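Long-range contact in transcriptional regulator, TetR family (Thermus thermophilus, PDB 3VPR), which probably acts as a dimeric transcriptional repressor, binding regulatory DNA through an N-terminal helix-turn-helix motif: residues Leu79-Glu91 with Met168-Ile181. Numbering follows the deposited sequence.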
ATOM      1  N   LEU A  79     -18.336  10.050  -6.156  1.00 35.97           N
ATOM      2  CA  LEU A  79     -16.946   9.674  -5.945  1.00 30.49           C
ATOM      3  C   LEU A  79     -16.514  10.091  -4.546  1.00 28.78           C
ATOM      4  O   LEU A  79     -15.834   9.339  -3.856  1.00 28.95           O
ATOM      5  CB  LEU A  79     -16.045  10.337  -6.990  1.00 22.11           C
ATOM      6  CG  LEU A  79     -14.540  10.079  -6.809  1.00 38.32           C
ATOM      7  CD1 LEU A  79     -14.248   8.594  -6.982  1.00 35.79           C
ATOM      8  CD2 LEU A  79     -13.743  10.903  -7.817  1.00 32.61           C
ATOM      9  N   ARG A  80     -16.936  11.277  -4.112  1.00 30.73           N
ATOM     10  CA  ARG A  80     -16.551  11.766  -2.788  1.00 36.93           C
ATOM     11  C   ARG A  80     -17.118  10.902  -1.666  1.00 43.95           C
ATOM     12  O   ARG A  80     -16.421  10.585  -0.692  1.00 49.26           O
ATOM     13  CB  ARG A  80     -16.993  13.222  -2.598  1.00 31.95           C
ATOM     14  CG  ARG A  80     -16.538  13.829  -1.259  1.00 45.69           C
ATOM     15  CD  ARG A  80     -16.793  15.347  -1.180  1.00 56.27           C
ATOM     16  NE  ARG A  80     -18.200  15.696  -0.967  1.00 56.12           N
ATOM     17  CZ  ARG A  80     -18.859  15.545   0.183  1.00 57.67           C
ATOM     18  NH1 ARG A  80     -18.252  15.049   1.254  1.00 56.64           N
ATOM     19  NH2 ARG A  80     -20.135  15.895   0.263  1.00 51.47           N
ATOM     20  N   ARG A  81     -18.381  10.516  -1.806  1.00 43.56           N
ATOM     21  CA  ARG A  81     -19.010   9.685  -0.798  1.00 39.04           C
ATOM     22  C   ARG A  81     -18.327   8.330  -0.765  1.00 28.83           C
ATOM     23  O   ARG A  81     -18.071   7.785   0.293  1.00 38.18           O
ATOM     24  CB  ARG A  81     -20.499   9.532  -1.091  1.00 48.20           C
ATOM     25  CG  ARG A  81     -21.208  10.871  -1.237  1.00 73.08           C
ATOM     26  CD  ARG A  81     -22.636  10.793  -0.745  1.00 86.44           C
ATOM     27  NE  ARG A  81     -22.671  10.684   0.709  1.00 97.49           N
ATOM     28  CZ  ARG A  81     -23.636  10.076   1.389  1.00102.49           C
ATOM     29  NH1 ARG A  81     -24.654   9.513   0.749  1.00104.52           N
ATOM     30  NH2 ARG A  81     -23.577  10.025   2.715  1.00104.60           N
ATOM     31  N   PHE A  82     -18.018   7.780  -1.928  1.00 28.74           N
ATOM     32  CA  PHE A  82     -17.343   6.501  -1.949  1.00 31.01           C
ATOM     33  C   PHE A  82     -16.026   6.590  -1.158  1.00 34.80           C
ATOM     34  O   PHE A  82     -15.769   5.782  -0.264  1.00 31.61           O
ATOM     35  CB  PHE A  82     -17.059   6.086  -3.384  1.00 32.57           C
ATOM     36  CG  PHE A  82     -16.359   4.760  -3.511  1.00 42.19           C
ATOM     37  CD1 PHE A  82     -14.985   4.652  -3.307  1.00 32.42           C
ATOM     38  CD2 PHE A  82     -17.075   3.616  -3.865  1.00 36.49           C
ATOM     39  CE1 PHE A  82     -14.333   3.418  -3.464  1.00 32.02           C
ATOM     40  CE2 PHE A  82     -16.436   2.395  -4.022  1.00 34.77           C
ATOM     41  CZ  PHE A  82     -15.065   2.291  -3.825  1.00 31.88           C
HETATM   42  N   MSE A  83     -15.210   7.593  -1.469  1.00 35.56           N
HETATM   43  CA  MSE A  83     -13.920   7.749  -0.809  1.00 35.57           C
HETATM   44  C   MSE A  83     -14.032   7.973   0.699  1.00 36.67           C
HETATM   45  O   MSE A  83     -13.279   7.375   1.475  1.00 32.05           O
HETATM   46  CB  MSE A  83     -13.133   8.882  -1.471  1.00 28.80           C
HETATM   47  CG  MSE A  83     -12.789   8.596  -2.927  1.00 39.30           C
HETATM   48 SE   MSE A  83     -11.937  10.086  -3.858  1.00 46.86          SE
HETATM   49  CE  MSE A  83     -10.178   9.999  -2.987  1.00 31.06           C
ATOM     50  N   GLU A  84     -14.974   8.815   1.113  1.00 34.05           N
ATOM     51  CA  GLU A  84     -15.160   9.087   2.535  1.00 37.57           C
ATOM     52  C   GLU A  84     -15.731   7.902   3.312  1.00 39.14           C
ATOM     53  O   GLU A  84     -15.288   7.620   4.423  1.00 42.72           O
ATOM     54  CB  GLU A  84     -16.040  10.323   2.728  1.00 43.16           C
ATOM     55  CG  GLU A  84     -15.302  11.608   2.379  1.00 55.32           C
ATOM     56  CD  GLU A  84     -16.079  12.862   2.723  1.00 59.16           C
ATOM     57  OE1 GLU A  84     -16.509  13.002   3.886  1.00 76.83           O
ATOM     58  OE2 GLU A  84     -16.250  13.713   1.831  1.00 68.37           O
ATOM     59  N   ALA A  85     -16.708   7.211   2.733  1.00 31.18           N
ATOM     60  CA  ALA A  85     -17.298   6.051   3.385  1.00 35.71           C
ATOM     61  C   ALA A  85     -16.208   4.989   3.542  1.00 33.88           C
ATOM     62  O   ALA A  85     -16.116   4.340   4.576  1.00 40.65           O
ATOM     63  CB  ALA A  85     -18.468   5.502   2.541  1.00 30.02           C
ATOM     64  N   HIS A  86     -15.378   4.823   2.513  1.00 36.08           N
ATOM     65  CA  HIS A  86     -14.289   3.846   2.552  1.00 26.73           C
ATOM     66  C   HIS A  86     -13.349   4.146   3.716  1.00 27.29           C
ATOM     67  O   HIS A  86     -13.079   3.282   4.538  1.00 32.20           O
ATOM     68  CB  HIS A  86     -13.514   3.879   1.228  1.00 33.40           C
ATOM     69  CG  HIS A  86     -12.340   2.948   1.175  1.00 38.18           C
ATOM     70  ND1 HIS A  86     -12.217   1.961   0.219  1.00 33.33           N
ATOM     71  CD2 HIS A  86     -11.228   2.870   1.943  1.00 24.90           C
ATOM     72  CE1 HIS A  86     -11.079   1.315   0.403  1.00 32.63           C
ATOM     73  NE2 HIS A  86     -10.461   1.846   1.441  1.00 38.71           N
ATOM     74  N   ALA A  87     -12.872   5.385   3.780  1.00 36.23           N
ATOM     75  CA  ALA A  87     -11.949   5.838   4.821  1.00 32.76           C
ATOM     76  C   ALA A  87     -12.556   5.800   6.220  1.00 33.14           C
ATOM     77  O   ALA A  87     -11.870   5.487   7.192  1.00 37.51           O
ATOM     78  CB  ALA A  87     -11.463   7.267   4.503  1.00 34.47           C
ATOM     79  N   ARG A  88     -13.835   6.140   6.330  1.00 41.99           N
ATOM     80  CA  ARG A  88     -14.489   6.112   7.631  1.00 39.49           C
ATOM     81  C   ARG A  88     -14.599   4.671   8.113  1.00 39.94           C
ATOM     82  O   ARG A  88     -14.262   4.361   9.254  1.00 40.01           O
ATOM     83  CB  ARG A  88     -15.880   6.741   7.565  1.00 42.51           C
ATOM     84  CG  ARG A  88     -16.703   6.464   8.813  1.00 56.33           C
ATOM     85  CD  ARG A  88     -17.993   7.255   8.858  1.00 61.91           C
ATOM     86  NE  ARG A  88     -17.789   8.587   9.411  1.00 78.01           N
ATOM     87  CZ  ARG A  88     -18.765   9.413   9.771  1.00 83.82           C
ATOM     88  NH1 ARG A  88     -20.037   9.055   9.642  1.00 91.34           N
ATOM     89  NH2 ARG A  88     -18.465  10.605  10.263  1.00 86.71           N
ATOM     90  N   TYR A  89     -15.063   3.784   7.240  1.00 41.20           N
ATOM     91  CA  TYR A  89     -15.194   2.385   7.608  1.00 34.79           C
ATOM     92  C   TYR A  89     -13.826   1.831   8.002  1.00 36.23           C
ATOM     93  O   TYR A  89     -13.693   1.122   8.993  1.00 34.36           O
ATOM     94  CB  TYR A  89     -15.746   1.573   6.443  1.00 27.81           C
ATOM     95  CG  TYR A  89     -16.079   0.161   6.835  1.00 35.55           C
ATOM     96  CD1 TYR A  89     -17.275  -0.133   7.480  1.00 30.46           C
ATOM     97  CD2 TYR A  89     -15.188  -0.879   6.590  1.00 30.98           C
ATOM     98  CE1 TYR A  89     -17.583  -1.424   7.877  1.00 33.67           C
ATOM     99  CE2 TYR A  89     -15.485  -2.182   6.980  1.00 40.42           C
ATOM    100  CZ  TYR A  89     -16.685  -2.447   7.627  1.00 44.45           C
ATOM    101  OH  TYR A  89     -16.992  -3.730   8.030  1.00 46.40           O
ATOM    102  N   PHE A  90     -12.808   2.149   7.212  1.00 38.37           N
ATOM    103  CA  PHE A  90     -11.459   1.677   7.495  1.00 34.53           C
ATOM    104  C   PHE A  90     -11.031   2.049   8.916  1.00 43.70           C
ATOM    105  O   PHE A  90     -10.540   1.207   9.667  1.00 38.43           O
ATOM    106  CB  PHE A  90     -10.477   2.273   6.484  1.00 34.93           C
ATOM    107  CG  PHE A  90      -9.079   2.424   7.015  1.00 43.19           C
ATOM    108  CD1 PHE A  90      -8.287   1.303   7.250  1.00 33.47           C
ATOM    109  CD2 PHE A  90      -8.556   3.695   7.293  1.00 36.50           C
ATOM    110  CE1 PHE A  90      -6.979   1.437   7.756  1.00 53.68           C
ATOM    111  CE2 PHE A  90      -7.249   3.843   7.800  1.00 44.06           C
ATOM    112  CZ  PHE A  90      -6.461   2.711   8.033  1.00 43.76           C
ATOM    113  N   GLU A  91     -11.238   3.309   9.283  1.00 45.27           N
ATOM    114  CA  GLU A  91     -10.854   3.793  10.599  1.00 48.97           C
ATOM    115  C   GLU A  91     -11.649   3.219  11.771  1.00 47.74           C
ATOM    116  O   GLU A  91     -11.098   3.030  12.851  1.00 45.76           O
ATOM    117  CB  GLU A  91     -10.934   5.323  10.639  1.00 54.83           C
ATOM    118  CG  GLU A  91     -10.796   5.904  12.047  1.00 57.68           C
ATOM    119  CD  GLU A  91     -10.504   7.394  12.045  1.00 68.76           C
ATOM    120  OE1 GLU A  91     -11.205   8.141  11.323  1.00 59.47           O
ATOM    121  OE2 GLU A  91      -9.579   7.815  12.773  1.00 66.30           O
HETATM  122  N   MSE A 168      -5.986  13.395  13.442  1.00102.45           N
HETATM  123  CA  MSE A 168      -6.437  13.459  12.052  1.00102.75           C
HETATM  124  C   MSE A 168      -7.565  12.478  11.752  1.00 94.18           C
HETATM  125  O   MSE A 168      -7.511  11.310  12.141  1.00 90.78           O
HETATM  126  CB  MSE A 168      -5.267  13.201  11.097  1.00114.39           C
HETATM  127  CG  MSE A 168      -4.334  14.392  10.936  1.00132.77           C
HETATM  128 SE   MSE A 168      -3.355  14.856  12.541  1.00155.23          SE
HETATM  129  CE  MSE A 168      -1.570  14.902  11.793  1.00144.29           C
ATOM    130  N   ARG A 169      -8.585  12.965  11.054  1.00 81.48           N
ATOM    131  CA  ARG A 169      -9.740  12.148  10.704  1.00 74.89           C
ATOM    132  C   ARG A 169      -9.553  11.524   9.323  1.00 59.45           C
ATOM    133  O   ARG A 169      -9.388  12.233   8.332  1.00 60.75           O
ATOM    134  CB  ARG A 169     -11.002  13.012  10.728  1.00 85.08           C
ATOM    135  CG  ARG A 169     -12.305  12.228  10.736  1.00100.36           C
ATOM    136  CD  ARG A 169     -13.501  13.170  10.690  1.00110.32           C
ATOM    137  NE  ARG A 169     -14.769  12.475  10.897  1.00118.03           N
ATOM    138  CZ  ARG A 169     -15.132  11.910  12.043  1.00121.02           C
ATOM    139  NH1 ARG A 169     -14.325  11.954  13.095  1.00121.13           N
ATOM    140  NH2 ARG A 169     -16.304  11.296  12.137  1.00125.21           N
ATOM    141  N   ALA A 170      -9.577  10.195   9.267  1.00 53.42           N
ATOM    142  CA  ALA A 170      -9.399   9.471   8.013  1.00 42.53           C
ATOM    143  C   ALA A 170     -10.331   9.983   6.922  1.00 47.74           C
ATOM    144  O   ALA A 170      -9.951  10.085   5.756  1.00 48.11           O
ATOM    145  CB  ALA A 170      -9.628   7.996   8.232  1.00 44.83           C
ATOM    146  N   GLU A 171     -11.554  10.309   7.306  1.00 48.90           N
ATOM    147  CA  GLU A 171     -12.532  10.808   6.359  1.00 44.42           C
ATOM    148  C   GLU A 171     -12.196  12.215   5.844  1.00 50.28           C
ATOM    149  O   GLU A 171     -12.498  12.545   4.692  1.00 45.50           O
ATOM    150  CB  GLU A 171     -13.910  10.775   7.015  1.00 42.74           C
ATOM    151  CG  GLU A 171     -14.976  11.595   6.330  1.00 51.85           C
ATOM    152  CD  GLU A 171     -16.357  11.221   6.819  1.00 65.82           C
ATOM    153  OE1 GLU A 171     -16.520  11.046   8.047  1.00 67.39           O
ATOM    154  OE2 GLU A 171     -17.276  11.104   5.979  1.00 68.51           O
ATOM    155  N   GLU A 172     -11.586  13.047   6.685  1.00 44.42           N
ATOM    156  CA  GLU A 172     -11.226  14.399   6.254  1.00 45.50           C
ATOM    157  C   GLU A 172     -10.070  14.298   5.273  1.00 40.54           C
ATOM    158  O   GLU A 172     -10.023  15.009   4.276  1.00 53.32           O
ATOM    159  CB  GLU A 172     -10.854  15.274   7.455  1.00 52.25           C
ATOM    160  CG  GLU A 172     -12.064  15.715   8.286  1.00 69.33           C
ATOM    161  CD  GLU A 172     -13.011  16.635   7.516  1.00 82.12           C
ATOM    162  OE1 GLU A 172     -12.643  17.806   7.280  1.00 89.03           O
ATOM    163  OE2 GLU A 172     -14.121  16.190   7.142  1.00 84.49           O
ATOM    164  N   VAL A 173      -9.137  13.405   5.566  1.00 41.99           N
ATOM    165  CA  VAL A 173      -8.007  13.149   4.682  1.00 40.42           C
ATOM    166  C   VAL A 173      -8.591  12.718   3.329  1.00 41.26           C
ATOM    167  O   VAL A 173      -8.155  13.164   2.263  1.00 41.23           O
ATOM    168  CB  VAL A 173      -7.151  11.983   5.216  1.00 42.18           C
ATOM    169  CG1 VAL A 173      -6.099  11.595   4.186  1.00 41.41           C
ATOM    170  CG2 VAL A 173      -6.517  12.369   6.542  1.00 39.57           C
ATOM    171  N   ALA A 174      -9.588  11.843   3.385  1.00 38.62           N
ATOM    172  CA  ALA A 174     -10.226  11.342   2.175  1.00 37.68           C
ATOM    173  C   ALA A 174     -10.877  12.480   1.402  1.00 41.40           C
ATOM    174  O   ALA A 174     -10.921  12.456   0.170  1.00 37.00           O
ATOM    175  CB  ALA A 174     -11.262  10.294   2.533  1.00 35.65           C
ATOM    176  N   ARG A 175     -11.370  13.484   2.124  1.00 35.66           N
ATOM    177  CA  ARG A 175     -12.021  14.614   1.472  1.00 43.89           C
ATOM    178  C   ARG A 175     -10.993  15.472   0.737  1.00 37.89           C
ATOM    179  O   ARG A 175     -11.259  15.972  -0.361  1.00 28.43           O
ATOM    180  CB  ARG A 175     -12.789  15.463   2.488  1.00 41.44           C
ATOM    181  CG  ARG A 175     -13.585  16.581   1.850  1.00 52.54           C
ATOM    182  CD  ARG A 175     -14.603  17.152   2.818  1.00 64.24           C
ATOM    183  NE  ARG A 175     -15.518  16.123   3.307  1.00 76.25           N
ATOM    184  CZ  ARG A 175     -16.555  16.360   4.106  1.00 83.17           C
ATOM    185  NH1 ARG A 175     -17.331  15.361   4.502  1.00 85.20           N
ATOM    186  NH2 ARG A 175     -16.820  17.597   4.504  1.00 89.89           N
ATOM    187  N   ALA A 176      -9.824  15.637   1.349  1.00 32.68           N
ATOM    188  CA  ALA A 176      -8.757  16.414   0.730  1.00 41.74           C
ATOM    189  C   ALA A 176      -8.254  15.657  -0.503  1.00 39.13           C
ATOM    190  O   ALA A 176      -7.908  16.271  -1.511  1.00 44.16           O
ATOM    191  CB  ALA A 176      -7.621  16.641   1.717  1.00 34.08           C
ATOM    192  N   TYR A 177      -8.230  14.323  -0.424  1.00 44.69           N
ATOM    193  CA  TYR A 177      -7.793  13.509  -1.562  1.00 28.84           C
ATOM    194  C   TYR A 177      -8.798  13.650  -2.704  1.00 31.14           C
ATOM    195  O   TYR A 177      -8.425  13.694  -3.884  1.00 33.96           O
ATOM    196  CB  TYR A 177      -7.684  12.025  -1.184  1.00 28.68           C
ATOM    197  CG  TYR A 177      -6.438  11.637  -0.417  1.00 31.34           C
ATOM    198  CD1 TYR A 177      -5.255  12.363  -0.542  1.00 38.91           C
ATOM    199  CD2 TYR A 177      -6.424  10.498   0.375  1.00 38.64           C
ATOM    200  CE1 TYR A 177      -4.092  11.955   0.102  1.00 38.03           C
ATOM    201  CE2 TYR A 177      -5.268  10.080   1.019  1.00 42.03           C
ATOM    202  CZ  TYR A 177      -4.105  10.809   0.877  1.00 39.03           C
ATOM    203  OH  TYR A 177      -2.951  10.356   1.476  1.00 41.80           O
ATOM    204  N   HIS A 178     -10.079  13.730  -2.352  1.00 31.81           N
ATOM    205  CA  HIS A 178     -11.118  13.861  -3.368  1.00 39.60           C
ATOM    206  C   HIS A 178     -10.977  15.174  -4.119  1.00 35.43           C
ATOM    207  O   HIS A 178     -11.086  15.216  -5.354  1.00 34.42           O
ATOM    208  CB  HIS A 178     -12.514  13.762  -2.746  1.00 32.79           C
ATOM    209  CG  HIS A 178     -13.612  14.090  -3.705  1.00 36.50           C
ATOM    210  ND1 HIS A 178     -14.150  15.353  -3.814  1.00 34.78           N
ATOM    211  CD2 HIS A 178     -14.228  13.336  -4.647  1.00 38.33           C
ATOM    212  CE1 HIS A 178     -15.050  15.365  -4.780  1.00 41.99           C
ATOM    213  NE2 HIS A 178     -15.116  14.154  -5.304  1.00 36.26           N
ATOM    214  N   ASP A 179     -10.743  16.245  -3.366  1.00 40.31           N
ATOM    215  CA  ASP A 179     -10.563  17.559  -3.967  1.00 39.13           C
ATOM    216  C   ASP A 179      -9.358  17.502  -4.898  1.00 36.79           C
ATOM    217  O   ASP A 179      -9.396  18.008  -6.028  1.00 35.28           O
ATOM    218  CB  ASP A 179     -10.316  18.626  -2.891  1.00 36.85           C
ATOM    219  CG  ASP A 179      -9.806  19.939  -3.487  1.00 46.95           C
ATOM    220  OD1 ASP A 179     -10.592  20.665  -4.126  1.00 52.16           O
ATOM    221  OD2 ASP A 179      -8.605  20.238  -3.336  1.00 55.67           O
ATOM    222  N   LEU A 180      -8.293  16.865  -4.425  1.00 35.16           N
ATOM    223  CA  LEU A 180      -7.066  16.766  -5.215  1.00 32.64           C
ATOM    224  C   LEU A 180      -7.249  15.979  -6.503  1.00 35.08           C
ATOM    225  O   LEU A 180      -6.841  16.429  -7.566  1.00 38.96           O
ATOM    226  CB  LEU A 180      -5.948  16.127  -4.380  1.00 29.02           C
ATOM    227  CG  LEU A 180      -4.593  15.954  -5.072  1.00 42.46           C
ATOM    228  CD1 LEU A 180      -4.085  17.305  -5.585  1.00 41.11           C
ATOM    229  CD2 LEU A 180      -3.595  15.352  -4.090  1.00 50.26           C
ATOM    230  N   ILE A 181      -7.873  14.811  -6.415  1.00 32.78           N
ATOM    231  CA  ILE A 181      -8.056  13.969  -7.589  1.00 33.38           C
ATOM    232  C   ILE A 181      -9.096  14.541  -8.547  1.00 35.23           C
ATOM    233  O   ILE A 181      -8.985  14.383  -9.763  1.00 36.09           O
ATOM    234  CB  ILE A 181      -8.453  12.506  -7.181  1.00 33.06           C
ATOM    235  CG1 ILE A 181      -8.319  11.568  -8.382  1.00 37.23           C
ATOM    236  CG2 ILE A 181      -9.890  12.458  -6.668  1.00 36.30           C
ATOM    237  CD1 ILE A 181      -6.901  11.393  -8.857  1.00 34.85           C
TER
HETATM  238  O   HOH W   1     -12.889   8.843   9.474  1.00 48.28           O
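Glu84 and Arg175 form the central salt bridge between two antiparallel helices. Arg175 approaches side-on: its NH1 donates to Glu84 OE1 at 2.6 Å, nearly straight (167°) and onto the syn lone pair, while NE meets OE2 from above the carboxylate plane. Arg80, one helical turn before Glu84, adds a salt bridge within its own helix from NH1 to the same OE2, although the modelled distance is very short and its exact geometry doubtful. A glutamine in place of Glu84 would probably cost Arg175 its two-pronged, charged partner and leave Arg80 to depend on Glu77. A second network joins Arg88 NH2 to Glu171 OE1 at 3.0 Å; the poorly ordered Arg169 adds a long bridge to the same carboxylate.

The segments lie on helices 75-92 and 170-183 of the all-helical C-terminal domain of this TetR-family regulator; their axes approach to 7.9 Å at 154°. Small residues permit this closeness: Ala87 CB touches Ala174 CB at 3.6 Å and also rests near Ala170 O.

Toward the C-terminal end of 168-181, the His178 ring lies with one face under Arg80 CB, a CH-pi contact of 3.4 Å to the ring centroid. With its CG anti to the backbone N (chi1 171°), the ring reaches across to Arg80, and its NE2 bonds Lys76 O. Met83 SE sits at the ring edge, and its CE packs on Tyr177 CB.

At the other end, Glu91 OE1 accepts a weak hydrogen bond from Ala170 N, and a water links the same oxygen to Glu171 N.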